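Local coordinates for protein epsilon (Streptococcus pyogenes, PDB 1GVN) that neutralises its cognate zeta toxin as the antitoxin of a plasmid-borne type II toxin-antitoxin system that kills plasmid-free cells, at residues Glu10-Val21 and Leu66-Asn77. Residues are numbered along the deposited sequence; the frame is centred on the assembly and turned at random.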
loop_
_atom_site.group_PDB
_atom_site.type_symbol
_atom_site.label_atom_id
_atom_site.label_comp_id
_atom_site.label_asym_id
_atom_site.label_seq_id
_atom_site.Cartn_x
_atom_site.Cartn_y
_atom_site.Cartn_z
ATOM N N GLU A 10 -7.463 12.131 15.224
ATOM C CA GLU A 10 -7.252 11.090 14.224
ATOM C C GLU A 10 -5.943 11.378 13.488
ATOM O O GLU A 10 -5.140 10.480 13.254
ATOM C CB GLU A 10 -8.405 11.079 13.220
ATOM C CG GLU A 10 -8.475 9.822 12.359
ATOM C CD GLU A 10 -8.874 8.591 13.157
ATOM O OE1 GLU A 10 -9.332 8.751 14.309
ATOM O OE2 GLU A 10 -8.743 7.465 12.631
ATOM N N ILE A 11 -5.733 12.642 13.130
ATOM C CA ILE A 11 -4.522 13.041 12.425
ATOM C C ILE A 11 -3.269 12.836 13.277
ATOM O O ILE A 11 -2.228 12.421 12.768
ATOM C CB ILE A 11 -4.613 14.515 11.966
ATOM C CG1 ILE A 11 -5.665 14.633 10.852
ATOM C CG2 ILE A 11 -3.247 15.011 11.492
ATOM C CD1 ILE A 11 -5.891 16.038 10.336
ATOM N N GLU A 12 -3.368 13.115 14.572
ATOM C CA GLU A 12 -2.225 12.940 15.459
ATOM C C GLU A 12 -1.831 11.466 15.528
ATOM O O GLU A 12 -0.645 11.129 15.546
ATOM C CB GLU A 12 -2.550 13.463 16.862
ATOM C CG GLU A 12 -1.356 13.481 17.810
ATOM C CD GLU A 12 -1.316 12.286 18.755
ATOM O OE1 GLU A 12 -1.434 11.134 18.283
ATOM O OE2 GLU A 12 -1.155 12.500 19.978
ATOM N N ILE A 13 -2.826 10.588 15.570
ATOM C CA ILE A 13 -2.557 9.153 15.633
ATOM C C ILE A 13 -1.940 8.692 14.312
ATOM O O ILE A 13 -0.953 7.958 14.305
ATOM C CB ILE A 13 -3.853 8.351 15.915
ATOM C CG1 ILE A 13 -4.404 8.719 17.298
ATOM C CG2 ILE A 13 -3.576 6.848 15.845
ATOM C CD1 ILE A 13 -3.469 8.404 18.455
ATOM N N ILE A 14 -2.519 9.129 13.197
ATOM C CA ILE A 14 -1.996 8.766 11.885
ATOM C C ILE A 14 -0.526 9.156 11.770
ATOM O O ILE A 14 0.304 8.348 11.368
ATOM C CB ILE A 14 -2.766 9.466 10.739
ATOM C CG1 ILE A 14 -4.173 8.882 10.623
ATOM C CG2 ILE A 14 -2.004 9.304 9.409
ATOM C CD1 ILE A 14 -5.066 9.640 9.674
ATOM N N ASN A 15 -0.205 10.396 12.126
ATOM C CA ASN A 15 1.170 10.862 12.027
ATOM C C ASN A 15 2.130 10.040 12.874
ATOM O O ASN A 15 3.255 9.783 12.460
ATOM C CB ASN A 15 1.267 12.346 12.395
ATOM C CG ASN A 15 0.701 13.244 11.311
ATOM O OD1 ASN A 15 0.741 12.899 10.130
ATOM N ND2 ASN A 15 0.187 14.405 11.702
ATOM N N GLU A 16 1.692 9.613 14.053
ATOM C CA GLU A 16 2.560 8.805 14.897
ATOM C C GLU A 16 2.748 7.413 14.307
ATOM O O GLU A 16 3.870 6.917 14.214
ATOM C CB GLU A 16 1.994 8.690 16.313
ATOM C CG GLU A 16 2.217 9.925 17.165
ATOM C CD GLU A 16 1.927 9.678 18.638
ATOM O OE1 GLU A 16 2.440 8.675 19.181
ATOM O OE2 GLU A 16 1.197 10.488 19.251
ATOM N N LEU A 17 1.652 6.785 13.895
ATOM C CA LEU A 17 1.738 5.444 13.329
ATOM C C LEU A 17 2.503 5.413 12.011
ATOM O O LEU A 17 3.345 4.541 11.800
ATOM C CB LEU A 17 0.340 4.856 13.126
ATOM C CG LEU A 17 0.272 3.467 12.483
ATOM C CD1 LEU A 17 1.055 2.461 13.314
ATOM C CD2 LEU A 17 -1.197 3.039 12.359
ATOM N N SER A 18 2.223 6.367 11.127
ATOM C CA SER A 18 2.897 6.387 9.833
ATOM C C SER A 18 4.408 6.542 9.983
ATOM O O SER A 18 5.175 5.925 9.243
ATOM C CB SER A 18 2.336 7.504 8.943
ATOM O OG SER A 18 2.552 8.781 9.505
ATOM N N ALA A 19 4.837 7.356 10.944
ATOM C CA ALA A 19 6.267 7.560 11.171
ATOM C C ALA A 19 6.901 6.240 11.607
ATOM O O ALA A 19 8.026 5.911 11.220
ATOM C CB ALA A 19 6.487 8.632 12.239
ATOM N N SER A 20 6.168 5.485 12.415
ATOM C CA SER A 20 6.643 4.199 12.901
ATOM C C SER A 20 6.843 3.218 11.743
ATOM O O SER A 20 7.883 2.560 11.638
ATOM C CB SER A 20 5.634 3.621 13.897
ATOM O OG SER A 20 6.016 2.330 14.319
ATOM N N VAL A 21 5.844 3.133 10.874
ATOM C CA VAL A 21 5.886 2.225 9.729
ATOM C C VAL A 21 6.926 2.676 8.702
ATOM O O VAL A 21 7.723 1.871 8.209
ATOM C CB VAL A 21 4.488 2.142 9.058
ATOM C CG1 VAL A 21 4.542 1.272 7.813
ATOM C CG2 VAL A 21 3.476 1.574 10.052
ATOM N N LEU A 66 -10.034 10.211 6.793
ATOM C CA LEU A 66 -8.952 10.069 7.761
ATOM C C LEU A 66 -8.951 8.671 8.376
ATOM O O LEU A 66 -7.890 8.094 8.633
ATOM C CB LEU A 66 -9.081 11.120 8.866
ATOM C CG LEU A 66 -8.816 12.568 8.444
ATOM C CD1 LEU A 66 -9.088 13.495 9.610
ATOM C CD2 LEU A 66 -7.369 12.715 7.968
ATOM N N GLN A 67 -10.142 8.124 8.604
ATOM C CA GLN A 67 -10.257 6.800 9.190
ATOM C C GLN A 67 -9.752 5.768 8.186
ATOM O O GLN A 67 -9.183 4.744 8.567
ATOM C CB GLN A 67 -11.712 6.530 9.589
ATOM C CG GLN A 67 -12.246 7.548 10.597
ATOM C CD GLN A 67 -13.727 7.374 10.884
ATOM O OE1 GLN A 67 -14.533 7.231 9.967
ATOM N NE2 GLN A 67 -14.090 7.397 12.160
ATOM N N ALA A 68 -9.949 6.048 6.902
ATOM C CA ALA A 68 -9.468 5.154 5.858
ATOM C C ALA A 68 -7.942 5.234 5.847
ATOM O O ALA A 68 -7.265 4.214 5.763
ATOM C CB ALA A 68 -10.023 5.567 4.504
ATOM N N VAL A 69 -7.406 6.448 5.938
ATOM C CA VAL A 69 -5.956 6.624 5.952
ATOM C C VAL A 69 -5.377 5.901 7.156
ATOM O O VAL A 69 -4.328 5.268 7.069
ATOM C CB VAL A 69 -5.559 8.113 6.037
ATOM C CG1 VAL A 69 -4.063 8.242 6.310
ATOM C CG2 VAL A 69 -5.899 8.810 4.734
ATOM N N HIS A 70 -6.074 5.996 8.285
ATOM C CA HIS A 70 -5.628 5.346 9.505
ATOM C C HIS A 70 -5.544 3.831 9.278
ATOM O O HIS A 70 -4.584 3.187 9.700
ATOM C CB HIS A 70 -6.593 5.675 10.650
ATOM C CG HIS A 70 -6.092 5.279 12.004
ATOM N ND1 HIS A 70 -6.713 5.674 13.170
ATOM C CD2 HIS A 70 -5.040 4.514 12.379
ATOM C CE1 HIS A 70 -6.065 5.166 14.204
ATOM N NE2 HIS A 70 -5.048 4.457 13.751
ATOM N N GLU A 71 -6.539 3.267 8.599
ATOM C CA GLU A 71 -6.530 1.831 8.325
ATOM C C GLU A 71 -5.380 1.490 7.376
ATOM O O GLU A 71 -4.743 0.446 7.511
ATOM C CB GLU A 71 -7.862 1.392 7.715
ATOM C CG GLU A 71 -7.919 -0.085 7.310
ATOM C CD GLU A 71 -7.448 -1.026 8.408
ATOM O OE1 GLU A 71 -7.561 -0.666 9.599
ATOM O OE2 GLU A 71 -6.976 -2.134 8.083
ATOM N N TYR A 72 -5.122 2.372 6.416
ATOM C CA TYR A 72 -4.028 2.172 5.468
ATOM C C TYR A 72 -2.738 1.914 6.240
ATOM O O TYR A 72 -2.009 0.955 5.972
ATOM C CB TYR A 72 -3.832 3.419 4.603
ATOM C CG TYR A 72 -2.570 3.385 3.762
ATOM C CD1 TYR A 72 -2.558 2.769 2.513
ATOM C CD2 TYR A 72 -1.379 3.941 4.235
ATOM C CE1 TYR A 72 -1.386 2.705 1.749
ATOM C CE2 TYR A 72 -0.202 3.882 3.479
ATOM C CZ TYR A 72 -0.213 3.265 2.241
ATOM O OH TYR A 72 0.944 3.216 1.488
ATOM N N TRP A 73 -2.457 2.784 7.201
ATOM C CA TRP A 73 -1.246 2.650 7.986
ATOM C C TRP A 73 -1.257 1.432 8.886
ATOM O O TRP A 73 -0.205 0.868 9.171
ATOM C CB TRP A 73 -0.987 3.934 8.773
ATOM C CG TRP A 73 -0.560 5.027 7.853
ATOM C CD1 TRP A 73 -1.306 6.091 7.435
ATOM C CD2 TRP A 73 0.683 5.107 7.153
ATOM N NE1 TRP A 73 -0.601 6.828 6.509
ATOM C CE2 TRP A 73 0.622 6.245 6.319
ATOM C CE3 TRP A 73 1.845 4.323 7.147
ATOM C CZ2 TRP A 73 1.681 6.620 5.486
ATOM C CZ3 TRP A 73 2.896 4.697 6.320
ATOM C CH2 TRP A 73 2.805 5.837 5.499
ATOM N N ARG A 74 -2.439 1.012 9.329
ATOM C CA ARG A 74 -2.511 -0.187 10.151
ATOM C C ARG A 74 -2.132 -1.361 9.249
ATOM O O ARG A 74 -1.340 -2.219 9.637
ATOM C CB ARG A 74 -3.924 -0.432 10.699
ATOM C CG ARG A 74 -4.444 0.603 11.690
ATOM C CD ARG A 74 -5.663 0.042 12.437
ATOM N NE ARG A 74 -6.397 1.062 13.180
ATOM C CZ ARG A 74 -7.415 1.759 12.685
ATOM N NH1 ARG A 74 -7.826 1.544 11.441
ATOM N NH2 ARG A 74 -8.022 2.672 13.433
ATOM N N SER A 75 -2.692 -1.398 8.041
ATOM C CA SER A 75 -2.389 -2.504 7.133
ATOM C C SER A 75 -0.925 -2.525 6.716
ATOM O O SER A 75 -0.331 -3.597 6.612
ATOM C CB SER A 75 -3.281 -2.473 5.883
ATOM O OG SER A 75 -3.016 -1.344 5.073
ATOM N N MET A 76 -0.344 -1.357 6.467
ATOM C CA MET A 76 1.065 -1.305 6.078
ATOM C C MET A 76 1.945 -1.645 7.276
ATOM O O MET A 76 3.075 -2.114 7.116
ATOM C CB MET A 76 1.427 0.075 5.518
ATOM C CG MET A 76 0.902 0.304 4.101
ATOM S SD MET A 76 1.547 -0.945 2.942
ATOM C CE MET A 76 1.482 -0.068 1.399
ATOM N N ASN A 77 1.430 -1.406 8.480
ATOM C CA ASN A 77 2.180 -1.731 9.686
ATOM C C ASN A 77 2.304 -3.255 9.689
ATOM O O ASN A 77 3.389 -3.810 9.890
ATOM C CB ASN A 77 1.433 -1.241 10.933
ATOM C CG ASN A 77 2.222 -1.460 12.215
ATOM O OD1 ASN A 77 3.439 -1.263 12.252
ATOM N ND2 ASN A 77 1.528 -1.851 13.283
HETATM O O HOH W 1 -10.078 5.149 12.847
HETATM O O HOH W 2 -12.283 7.716 14.214
HETATM O O HOH W 3 4.279 0.311 14.611
#
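Segments 10-21 and 66-77, on helices 5-31 and 63-83 (the first and third of the three-helix antitoxin), run nearly parallel, 23° apart with axes 9.4 Å from each other at their closest, and pack knobs-into-holes. Ile14 is one knob: its side chain sits among Leu66, Val69, His70 and Trp73, with CD1 3.8 Å from Val69 CG1 and CG2 turned to Trp73, and a branched aliphatic chain fills that buried hole without needing a polar partner. Leu17, a knob among His70, Trp73, Arg74 and Asn77, slides past Trp73 in the opposite direction, its CD2 3.7 Å from Trp73 CB.

Near Glu10 the contact turns polar. His70 sets ND1 as donor to Glu10 OE2 (2.8 Å), a fairly straight bond with the oxygen in the ring plane, while ND1 approaches OE2 from above the carboxylate plane. Glu10 reaches there because CG is anti to the backbone N (chi1 -165°) and the chain bends at chi2. A water joins the same OE2 to Arg74 NH2, which lies over one face of the imidazole. His70 NE2 is hydrogen-bonded to an acidic side chain of another protein's chain, presumably the zeta toxin, and Arg74 NE forms a salt bridge to an acidic group there, so this cluster joins helix packing to the partner.

The broad indole of Trp73 is sandwiched between Tyr72 and Ser18. Small enough for close approach, Ser18 turns OG back to Ile14 O and lays CB over the six-membered ring in a CH-pi contact, 3.4 Å from its centroid and 12° off the normal.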